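Local coordinates for uric acid degradation bifunctional protein TTL (Arabidopsis thaliana, PDB 2Q37) that hydrolyses 5-hydroxyisourate and decarboxylates the resulting OHCU to (S)-allantoin in plant urate breakdown, the second step being the work of this all-helical domain, at residues W71-N83 / F129-M143. Numbering follows the deposited sequence.
Sequences WLEAFSAHPQIGN and FIFIICASGRTHAEM. With 3AL (1-[(4S)-2,5-dioxoimidazolidin-4-yl]urea), chain B.
I81 reaches between I133 and selenomethionine M143, beside the bound (S)-allantoin. From CB, its CG2 branch points to the edge of the H140 ring, near the ring plane, and touches the selenium of M143. With CG1 anti to the carbonyl carbon (chi1 -70°), the other arm runs past I133 CG2 to the ligand, CG1 lying 3.2 Å from its N1. CD1 rests against the same urea, 3.4 Å from N1, and also meets M143 SE at 3.7 Å. A water links I81 N to F131 O. At the other end, the edge of F75 meets the face of F129 (centroids 5.5 Å apart, planes at 57°), while I132 CD1 packs on F75 CB. No direct hydrogen bond joins the segments; the ligand bridges them. P79 O and F131 O both accept from ligand N1, I133 takes N9 through its O and gives its N-H to O2, and A135 N reaches O8 almost straight (172°). H78, the proton donor, makes a weak bond from ND1 to O5 (3.0 Å), its NE2 being paired with Q166. With an alanine in place of H78 the imidazole is gone, and O5 would probably lose this donor and Q166 OE1 its partner. The pocket lies between helices 68-76 and 140-150; helix 155-178 touches F75 and I133, and helix 110-127 F129 and F131.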
loop_
_atom_site.group_PDB
_atom_site.type_symbol
_atom_site.label_atom_id
_atom_site.label_comp_id
_atom_site.label_asym_id
_atom_site.label_seq_id
_atom_site.Cartn_x
_atom_site.Cartn_y
_atom_site.Cartn_z
ATOM N N TRP A 71 5.998 -1.092 -4.927
ATOM C CA TRP A 71 6.163 0.339 -4.721
ATOM C C TRP A 71 7.008 0.549 -3.465
ATOM O O TRP A 71 7.909 1.397 -3.429
ATOM C CB TRP A 71 4.806 1.038 -4.510
ATOM C CG TRP A 71 4.006 1.325 -5.762
ATOM C CD1 TRP A 71 4.341 0.990 -7.047
ATOM C CD2 TRP A 71 2.730 1.981 -5.839
ATOM N NE1 TRP A 71 3.355 1.394 -7.912
ATOM C CE2 TRP A 71 2.355 2.001 -7.200
ATOM C CE3 TRP A 71 1.874 2.551 -4.892
ATOM C CZ2 TRP A 71 1.152 2.569 -7.641
ATOM C CZ3 TRP A 71 0.676 3.122 -5.325
ATOM C CH2 TRP A 71 0.325 3.123 -6.693
ATOM N N LEU A 72 6.696 -0.228 -2.431
ATOM C CA LEU A 72 7.395 -0.126 -1.145
ATOM C C LEU A 72 8.868 -0.513 -1.240
ATOM O O LEU A 72 9.724 0.102 -0.585
ATOM C CB LEU A 72 6.703 -0.989 -0.094
ATOM C CG LEU A 72 5.245 -0.611 0.191
ATOM C CD1 LEU A 72 4.696 -1.531 1.309
ATOM C CD2 LEU A 72 5.145 0.886 0.588
ATOM N N GLU A 73 9.162 -1.522 -2.054
ATOM C CA GLU A 73 10.532 -1.952 -2.216
ATOM C C GLU A 73 11.305 -0.823 -2.874
ATOM O O GLU A 73 12.408 -0.463 -2.427
ATOM C CB GLU A 73 10.621 -3.217 -3.085
ATOM C CG GLU A 73 12.051 -3.734 -3.254
ATOM C CD GLU A 73 12.143 -5.060 -4.012
ATOM O OE1 GLU A 73 11.513 -5.197 -5.093
ATOM O OE2 GLU A 73 12.868 -5.965 -3.529
ATOM N N ALA A 74 10.717 -0.245 -3.921
ATOM C CA ALA A 74 11.377 0.825 -4.642
ATOM C C ALA A 74 11.630 2.081 -3.815
ATOM O O ALA A 74 12.660 2.734 -4.007
ATOM C CB ALA A 74 10.596 1.171 -5.900
ATOM N N PHE A 75 10.716 2.419 -2.898
ATOM C CA PHE A 75 10.886 3.623 -2.082
ATOM C C PHE A 75 12.087 3.444 -1.160
ATOM O O PHE A 75 12.925 4.351 -1.001
ATOM C CB PHE A 75 9.654 3.918 -1.205
ATOM C CG PHE A 75 8.362 4.057 -1.960
ATOM C CD1 PHE A 75 8.338 4.482 -3.288
ATOM C CD2 PHE A 75 7.145 3.816 -1.310
ATOM C CE1 PHE A 75 7.110 4.667 -3.953
ATOM C CE2 PHE A 75 5.926 3.996 -1.963
ATOM C CZ PHE A 75 5.903 4.424 -3.285
ATOM N N SER A 76 12.151 2.267 -0.548
ATOM C CA SER A 76 13.215 1.941 0.383
ATOM C C SER A 76 14.609 2.062 -0.236
ATOM O O SER A 76 15.577 2.327 0.469
ATOM C CB SER A 76 13.026 0.517 0.911
ATOM O OG SER A 76 13.304 -0.438 -0.103
ATOM N N ALA A 77 14.713 1.881 -1.549
ATOM C CA ALA A 77 16.014 1.951 -2.208
ATOM C C ALA A 77 16.662 3.334 -2.195
ATOM O O ALA A 77 17.841 3.480 -2.555
ATOM C CB ALA A 77 15.894 1.463 -3.639
ATOM N N HIS A 78 15.913 4.348 -1.788
ATOM C CA HIS A 78 16.466 5.696 -1.799
ATOM C C HIS A 78 16.964 6.192 -0.471
ATOM O O HIS A 78 16.556 5.723 0.587
ATOM C CB HIS A 78 15.429 6.732 -2.256
ATOM C CG HIS A 78 14.858 6.484 -3.613
ATOM N ND1 HIS A 78 15.534 6.792 -4.773
ATOM C CD2 HIS A 78 13.642 6.024 -3.993
ATOM C CE1 HIS A 78 14.757 6.541 -5.812
ATOM N NE2 HIS A 78 13.604 6.073 -5.366
ATOM N N PRO A 79 17.890 7.143 -0.520
ATOM C CA PRO A 79 18.417 7.729 0.710
ATOM C C PRO A 79 17.365 8.788 1.098
ATOM O O PRO A 79 16.716 9.384 0.225
ATOM C CB PRO A 79 19.733 8.368 0.259
ATOM C CG PRO A 79 19.483 8.671 -1.202
ATOM C CD PRO A 79 18.766 7.431 -1.669
ATOM N N GLN A 80 17.175 9.021 2.393
ATOM C CA GLN A 80 16.211 10.027 2.820
ATOM C C GLN A 80 16.656 11.381 2.288
ATOM O O GLN A 80 17.814 11.552 1.892
ATOM C CB GLN A 80 16.163 10.128 4.337
ATOM C CG GLN A 80 15.934 8.839 5.068
ATOM C CD GLN A 80 15.712 9.084 6.548
ATOM O OE1 GLN A 80 16.503 9.782 7.207
ATOM N NE2 GLN A 80 14.631 8.523 7.081
ATOM N N ILE A 81 15.739 12.343 2.276
ATOM C CA ILE A 81 16.084 13.686 1.839
ATOM C C ILE A 81 16.848 14.329 2.995
ATOM O O ILE A 81 16.281 14.606 4.055
ATOM C CB ILE A 81 14.827 14.524 1.530
ATOM C CG1 ILE A 81 14.145 13.991 0.261
ATOM C CG2 ILE A 81 15.210 15.994 1.385
ATOM C CD1 ILE A 81 15.008 14.045 -1.005
ATOM N N GLY A 82 18.139 14.558 2.785
ATOM C CA GLY A 82 18.968 15.144 3.824
ATOM C C GLY A 82 20.171 14.254 4.075
ATOM O O GLY A 82 21.028 14.550 4.907
ATOM N N ASN A 83 20.215 13.144 3.351
ATOM C CA ASN A 83 21.311 12.198 3.433
ATOM C C ASN A 83 21.813 11.972 2.019
ATOM O O ASN A 83 21.188 12.398 1.050
ATOM C CB ASN A 83 20.850 10.862 4.021
ATOM C CG ASN A 83 20.541 10.958 5.489
ATOM O OD1 ASN A 83 21.347 11.469 6.261
ATOM N ND2 ASN A 83 19.373 10.468 5.889
ATOM N N PHE A 129 6.873 4.154 5.249
ATOM C CA PHE A 129 7.939 4.191 4.252
ATOM C C PHE A 129 8.527 5.590 4.378
ATOM O O PHE A 129 7.911 6.464 5.003
ATOM C CB PHE A 129 7.392 3.914 2.842
ATOM C CG PHE A 129 6.097 4.615 2.535
ATOM C CD1 PHE A 129 6.083 5.974 2.171
ATOM C CD2 PHE A 129 4.878 3.922 2.613
ATOM C CE1 PHE A 129 4.873 6.633 1.890
ATOM C CE2 PHE A 129 3.652 4.573 2.333
ATOM C CZ PHE A 129 3.649 5.930 1.972
ATOM N N ILE A 130 9.713 5.815 3.826
ATOM C CA ILE A 130 10.331 7.136 3.937
ATOM C C ILE A 130 9.662 8.178 3.039
ATOM O O ILE A 130 8.868 7.847 2.160
ATOM C CB ILE A 130 11.857 7.097 3.595
ATOM C CG1 ILE A 130 12.068 6.630 2.161
ATOM C CG2 ILE A 130 12.578 6.148 4.527
ATOM C CD1 ILE A 130 13.474 6.882 1.673
ATOM N N PHE A 131 9.985 9.444 3.281
ATOM C CA PHE A 131 9.449 10.545 2.494
ATOM C C PHE A 131 10.100 10.534 1.084
ATOM O O PHE A 131 11.323 10.676 0.950
ATOM C CB PHE A 131 9.739 11.858 3.223
ATOM C CG PHE A 131 9.346 13.080 2.450
ATOM C CD1 PHE A 131 8.003 13.349 2.176
ATOM C CD2 PHE A 131 10.318 13.982 2.003
ATOM C CE1 PHE A 131 7.637 14.516 1.464
ATOM C CE2 PHE A 131 9.961 15.148 1.292
ATOM C CZ PHE A 131 8.620 15.413 1.024
ATOM N N ILE A 132 9.279 10.362 0.051
ATOM C CA ILE A 132 9.743 10.303 -1.343
ATOM C C ILE A 132 9.311 11.537 -2.132
ATOM O O ILE A 132 8.139 11.900 -2.158
ATOM C CB ILE A 132 9.176 9.066 -2.076
ATOM C CG1 ILE A 132 9.519 7.791 -1.289
ATOM C CG2 ILE A 132 9.759 8.979 -3.503
ATOM C CD1 ILE A 132 11.024 7.505 -1.198
ATOM N N ILE A 133 10.268 12.181 -2.776
ATOM C CA ILE A 133 9.984 13.369 -3.560
ATOM C C ILE A 133 11.108 13.491 -4.561
ATOM O O ILE A 133 12.268 13.226 -4.226
ATOM C CB ILE A 133 9.983 14.642 -2.679
ATOM C CG1 ILE A 133 9.352 15.819 -3.433
ATOM C CG2 ILE A 133 11.414 15.023 -2.307
ATOM C CD1 ILE A 133 9.382 17.181 -2.651
ATOM N N CYS A 134 10.768 13.866 -5.786
ATOM C CA CYS A 134 11.772 14.058 -6.812
ATOM C C CYS A 134 12.455 15.369 -6.420
ATOM O O CYS A 134 11.822 16.417 -6.389
ATOM C CB CYS A 134 11.104 14.177 -8.187
ATOM S SG CYS A 134 12.235 14.348 -9.606
ATOM N N ALA A 135 13.733 15.294 -6.060
ATOM C CA ALA A 135 14.523 16.473 -5.680
ATOM C C ALA A 135 15.221 16.929 -6.957
ATOM O O ALA A 135 15.367 16.135 -7.894
ATOM C CB ALA A 135 15.546 16.082 -4.646
ATOM N N SER A 136 15.650 18.175 -7.045
ATOM C CA SER A 136 16.320 18.565 -8.292
ATOM C C SER A 136 16.778 19.994 -8.325
ATOM O O SER A 136 17.977 20.286 -8.369
ATOM C CB SER A 136 15.422 18.315 -9.492
ATOM O OG SER A 136 16.024 17.347 -10.334
ATOM N N GLY A 137 15.814 20.892 -8.359
ATOM C CA GLY A 137 16.143 22.295 -8.325
ATOM C C GLY A 137 15.595 22.630 -6.961
ATOM O O GLY A 137 15.440 23.788 -6.589
ATOM N N ARG A 138 15.298 21.588 -6.199
ATOM C CA ARG A 138 14.731 21.789 -4.892
ATOM C C ARG A 138 15.787 21.937 -3.818
ATOM O O ARG A 138 16.886 21.375 -3.891
ATOM C CB ARG A 138 13.789 20.638 -4.558
ATOM C CG ARG A 138 12.926 20.204 -5.741
ATOM C CD ARG A 138 11.477 20.652 -5.635
ATOM N NE ARG A 138 10.577 19.507 -5.815
ATOM C CZ ARG A 138 10.352 18.891 -6.978
ATOM N NH1 ARG A 138 10.953 19.317 -8.095
ATOM N NH2 ARG A 138 9.555 17.815 -7.014
ATOM N N THR A 139 15.423 22.730 -2.821
ATOM C CA THR A 139 16.247 23.008 -1.663
ATOM C C THR A 139 15.785 22.079 -0.542
ATOM O O THR A 139 14.682 21.529 -0.603
ATOM C CB THR A 139 16.038 24.462 -1.240
ATOM O OG1 THR A 139 16.725 25.321 -2.160
ATOM C CG2 THR A 139 16.546 24.693 0.166
ATOM N N HIS A 140 16.628 21.872 0.466
ATOM C CA HIS A 140 16.224 21.033 1.588
ATOM C C HIS A 140 15.092 21.739 2.322
ATOM O O HIS A 140 14.199 21.102 2.896
ATOM C CB HIS A 140 17.394 20.788 2.538
ATOM C CG HIS A 140 18.390 19.809 2.012
ATOM N ND1 HIS A 140 19.639 20.182 1.569
ATOM C CD2 HIS A 140 18.307 18.470 1.830
ATOM C CE1 HIS A 140 20.285 19.113 1.137
ATOM N NE2 HIS A 140 19.498 18.061 1.285
ATOM N N ALA A 141 15.133 23.067 2.276
ATOM C CA ALA A 141 14.127 23.903 2.911
ATOM C C ALA A 141 12.752 23.712 2.242
ATOM O O ALA A 141 11.736 23.517 2.928
ATOM C CB ALA A 141 14.558 25.364 2.839
ATOM N N GLU A 142 12.710 23.770 0.912
ATOM C CA GLU A 142 11.446 23.589 0.214
ATOM C C GLU A 142 10.943 22.176 0.461
ATOM O O GLU A 142 9.750 21.961 0.701
ATOM C CB GLU A 142 11.617 23.804 -1.282
ATOM C CG GLU A 142 12.257 25.124 -1.629
ATOM C CD GLU A 142 12.612 25.210 -3.089
ATOM O OE1 GLU A 142 12.784 24.143 -3.713
ATOM O OE2 GLU A 142 12.732 26.331 -3.616
HETATM N N MSE A 143 11.858 21.212 0.419
HETATM C CA MSE A 143 11.490 19.821 0.630
HETATM C C MSE A 143 11.065 19.537 2.060
HETATM O O MSE A 143 10.211 18.695 2.285
HETATM C CB MSE A 143 12.636 18.906 0.213
HETATM C CG MSE A 143 12.888 18.935 -1.284
HETATM SE SE MSE A 143 14.005 17.464 -1.884
HETATM C CE MSE A 143 15.723 18.393 -2.068
HETATM C C4 3AL B . 15.006 10.301 -3.673
HETATM C C5 3AL B . 16.289 10.025 -4.279
HETATM O O5 3AL B . 17.165 9.224 -4.078
HETATM N N7 3AL B . 16.515 10.922 -5.341
HETATM C C8 3AL B . 15.399 11.745 -5.380
HETATM O O8 3AL B . 15.273 12.647 -6.199
HETATM N N9 3AL B . 14.478 11.407 -4.390
HETATM N N3 3AL B . 15.122 10.462 -2.225
HETATM C C2 3AL B . 13.862 10.722 -1.496
HETATM N N1 3AL B . 13.964 10.835 -0.297
HETATM O O2 3AL B . 12.731 10.803 -2.170
HETATM O O HOH W 1 13.148 11.336 2.877
#